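Local coordinates for protein benzoate transport porin BenP (Acinetobacter baumannii AB307-0294, PDB 5DL8) that probably forms an outer-membrane channel of the OprD porin family through which small solutes such as benzoate may enter the cell, at residues A[35-40]-A[394-399]. Sequence-based numbering, arbitrary orientation.
With CA (calcium ion), chain G.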
loop_
_atom_site.group_PDB
_atom_site.type_symbol
_atom_site.label_atom_id
_atom_site.label_comp_id
_atom_site.label_asym_id
_atom_site.label_seq_id
_atom_site.Cartn_x
_atom_site.Cartn_y
_atom_site.Cartn_z
ATOM N N ILE A 35 8.937 -1.302 -15.824
ATOM C CA ILE A 35 8.775 -0.009 -15.218
ATOM C C ILE A 35 9.864 0.891 -15.746
ATOM O O ILE A 35 11.050 0.514 -15.741
ATOM C CB ILE A 35 8.799 -0.152 -13.690
ATOM C CG1 ILE A 35 7.474 -0.801 -13.203
ATOM C CG2 ILE A 35 9.077 1.224 -13.018
ATOM C CD1 ILE A 35 7.724 -1.942 -12.243
ATOM N N ASN A 36 9.468 2.095 -16.176
ATOM C CA ASN A 36 10.438 3.027 -16.746
ATOM C C ASN A 36 10.131 4.427 -16.287
ATOM O O ASN A 36 9.093 4.992 -16.651
ATOM C CB ASN A 36 10.495 2.970 -18.331
ATOM C CG ASN A 36 11.778 3.524 -18.893
ATOM O OD1 ASN A 36 12.861 2.922 -18.749
ATOM N ND2 ASN A 36 11.688 4.667 -19.494
ATOM N N ARG A 37 11.011 4.995 -15.467
ATOM C CA ARG A 37 10.886 6.428 -15.111
ATOM C C ARG A 37 11.894 7.247 -15.878
ATOM O O ARG A 37 13.075 7.123 -15.675
ATOM C CB ARG A 37 11.031 6.648 -13.581
ATOM C CG ARG A 37 10.906 8.121 -13.112
ATOM C CD ARG A 37 10.774 8.275 -11.583
ATOM N NE ARG A 37 9.568 7.727 -11.063
ATOM C CZ ARG A 37 9.112 7.825 -9.786
ATOM N NH1 ARG A 37 9.799 8.463 -8.840
ATOM N NH2 ARG A 37 7.916 7.257 -9.459
ATOM N N ASP A 38 11.400 8.181 -16.657
ATOM C CA ASP A 38 12.221 8.987 -17.551
ATOM C C ASP A 38 12.155 10.448 -17.125
ATOM O O ASP A 38 11.126 11.132 -17.344
ATOM C CB ASP A 38 11.645 8.845 -19.007
ATOM C CG ASP A 38 12.404 9.679 -20.059
ATOM O OD1 ASP A 38 13.020 10.703 -19.706
ATOM O OD2 ASP A 38 12.346 9.346 -21.269
ATOM N N PHE A 39 13.253 10.956 -16.569
ATOM C CA PHE A 39 13.403 12.408 -16.312
ATOM C C PHE A 39 13.463 13.281 -17.578
ATOM O O PHE A 39 14.144 12.993 -18.486
ATOM C CB PHE A 39 14.545 12.639 -15.324
ATOM C CG PHE A 39 14.325 11.899 -14.024
ATOM C CD1 PHE A 39 13.525 12.440 -12.987
ATOM C CD2 PHE A 39 14.900 10.718 -13.787
ATOM C CE1 PHE A 39 13.335 11.750 -11.786
ATOM C CE2 PHE A 39 14.757 10.041 -12.580
ATOM C CZ PHE A 39 13.929 10.525 -11.585
ATOM N N ASP A 40 12.656 14.352 -17.633
ATOM C CA ASP A 40 12.751 15.340 -18.693
ATOM C C ASP A 40 14.190 15.929 -18.822
ATOM O O ASP A 40 14.738 16.101 -19.918
ATOM C CB ASP A 40 11.765 16.471 -18.447
ATOM C CG ASP A 40 10.324 16.059 -18.651
ATOM O OD1 ASP A 40 9.924 14.910 -18.529
ATOM O OD2 ASP A 40 9.522 16.901 -18.922
ATOM N N PHE A 394 9.120 14.280 -14.596
ATOM C CA PHE A 394 9.289 12.994 -15.235
ATOM C C PHE A 394 8.010 12.350 -15.853
ATOM O O PHE A 394 6.867 12.708 -15.539
ATOM C CB PHE A 394 9.965 12.046 -14.251
ATOM C CG PHE A 394 9.069 11.599 -13.115
ATOM C CD1 PHE A 394 8.123 10.588 -13.303
ATOM C CD2 PHE A 394 9.230 12.126 -11.867
ATOM C CE1 PHE A 394 7.330 10.142 -12.273
ATOM C CE2 PHE A 394 8.433 11.695 -10.815
ATOM C CZ PHE A 394 7.471 10.704 -11.015
ATOM N N GLY A 395 8.250 11.400 -16.732
ATOM C CA GLY A 395 7.206 10.502 -17.298
ATOM C C GLY A 395 7.570 9.063 -17.018
ATOM O O GLY A 395 8.666 8.649 -17.313
ATOM N N GLU A 396 6.636 8.315 -16.466
ATOM C CA GLU A 396 6.813 6.958 -16.079
ATOM C C GLU A 396 5.775 6.076 -16.720
ATOM O O GLU A 396 4.543 6.352 -16.533
ATOM C CB GLU A 396 6.739 6.768 -14.585
ATOM C CG GLU A 396 6.948 5.341 -14.098
ATOM C CD GLU A 396 7.067 5.194 -12.548
ATOM O OE1 GLU A 396 7.280 6.195 -11.866
ATOM O OE2 GLU A 396 6.867 4.109 -11.975
ATOM N N ASP A 397 6.274 4.989 -17.377
ATOM C CA ASP A 397 5.466 3.907 -17.881
ATOM C C ASP A 397 5.613 2.636 -17.053
ATOM O O ASP A 397 6.699 2.230 -16.675
ATOM C CB ASP A 397 5.831 3.596 -19.353
ATOM C CG ASP A 397 5.706 4.770 -20.234
ATOM O OD1 ASP A 397 4.628 5.238 -20.542
ATOM O OD2 ASP A 397 6.688 5.261 -20.655
ATOM N N ARG A 398 4.496 1.974 -16.792
ATOM C CA ARG A 398 4.478 0.673 -16.142
ATOM C C ARG A 398 3.538 -0.211 -16.913
ATOM O O ARG A 398 2.362 0.216 -17.157
ATOM C CB ARG A 398 4.007 0.760 -14.714
ATOM C CG ARG A 398 4.734 1.801 -13.812
ATOM C CD ARG A 398 4.340 1.596 -12.361
ATOM N NE ARG A 398 4.746 2.690 -11.504
ATOM C CZ ARG A 398 4.051 3.215 -10.458
ATOM N NH1 ARG A 398 2.838 2.741 -9.961
ATOM N NH2 ARG A 398 4.609 4.237 -9.843
ATOM N N LEU A 399 4.052 -1.388 -17.287
ATOM C CA LEU A 399 3.338 -2.343 -18.134
ATOM C C LEU A 399 3.488 -3.708 -17.552
ATOM O O LEU A 399 4.625 -4.163 -17.211
ATOM C CB LEU A 399 3.881 -2.354 -19.593
ATOM C CG LEU A 399 3.066 -3.166 -20.673
ATOM C CD1 LEU A 399 1.593 -2.695 -20.941
ATOM C CD2 LEU A 399 3.789 -3.212 -22.011
HETATM CA CA CA G . 15.481 11.028 -19.611
HETATM O O HOH W 1 14.809 10.959 -21.838
HETATM O O HOH W 2 15.844 13.028 -20.729
HETATM O O HOH W 3 17.030 12.073 -18.133
HETATM O O HOH W 4 17.802 10.755 -20.559
#
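Arg37 reaches across to Glu396 and grips one carboxylate oxygen side-on. Arg37 NE donates to Glu396 OE1 at 2.9 Å from above the carboxylate plane. Arg37 NH2, 2.7 Å from the same Glu396 OE1, meets its syn lone pair. The other oxygen, Glu396 OE2, takes Arg398 NE at 2.6 Å and a weak bond from Arg398 NH2, so both oxygens of this buried carboxylate are satisfied, and its negative charge is probably balanced by the two guanidinium groups. With its chain bent at chi3 (-66°), Arg37 stacks its guanidinium on the Phe394 ring, planes 15° apart, as an off-centre cation-pi contact, CD sitting over the ring face. Ile35 CG1 packs against the Arg398 aliphatic chain.

The backbones pair in antiparallel register. Asn36 N donates to Asp397 O at 2.8 Å and Asp397 N returns a bond to Asn36 O; Asp38 and Gly395 exchange the same two bonds. On the face shared with Asn36 and Asp397, Asp38 OD1 binds calcium, joined there by backbone Phe39 O, Asp46 and four waters, while Asp397 OD1 is held by Tyr381 and Arg383.

This pairing joins strands 25-39 and 394-406, the chain's first and last, closing the porin's β-barrel; strands 47-65 and 377-388 flank them.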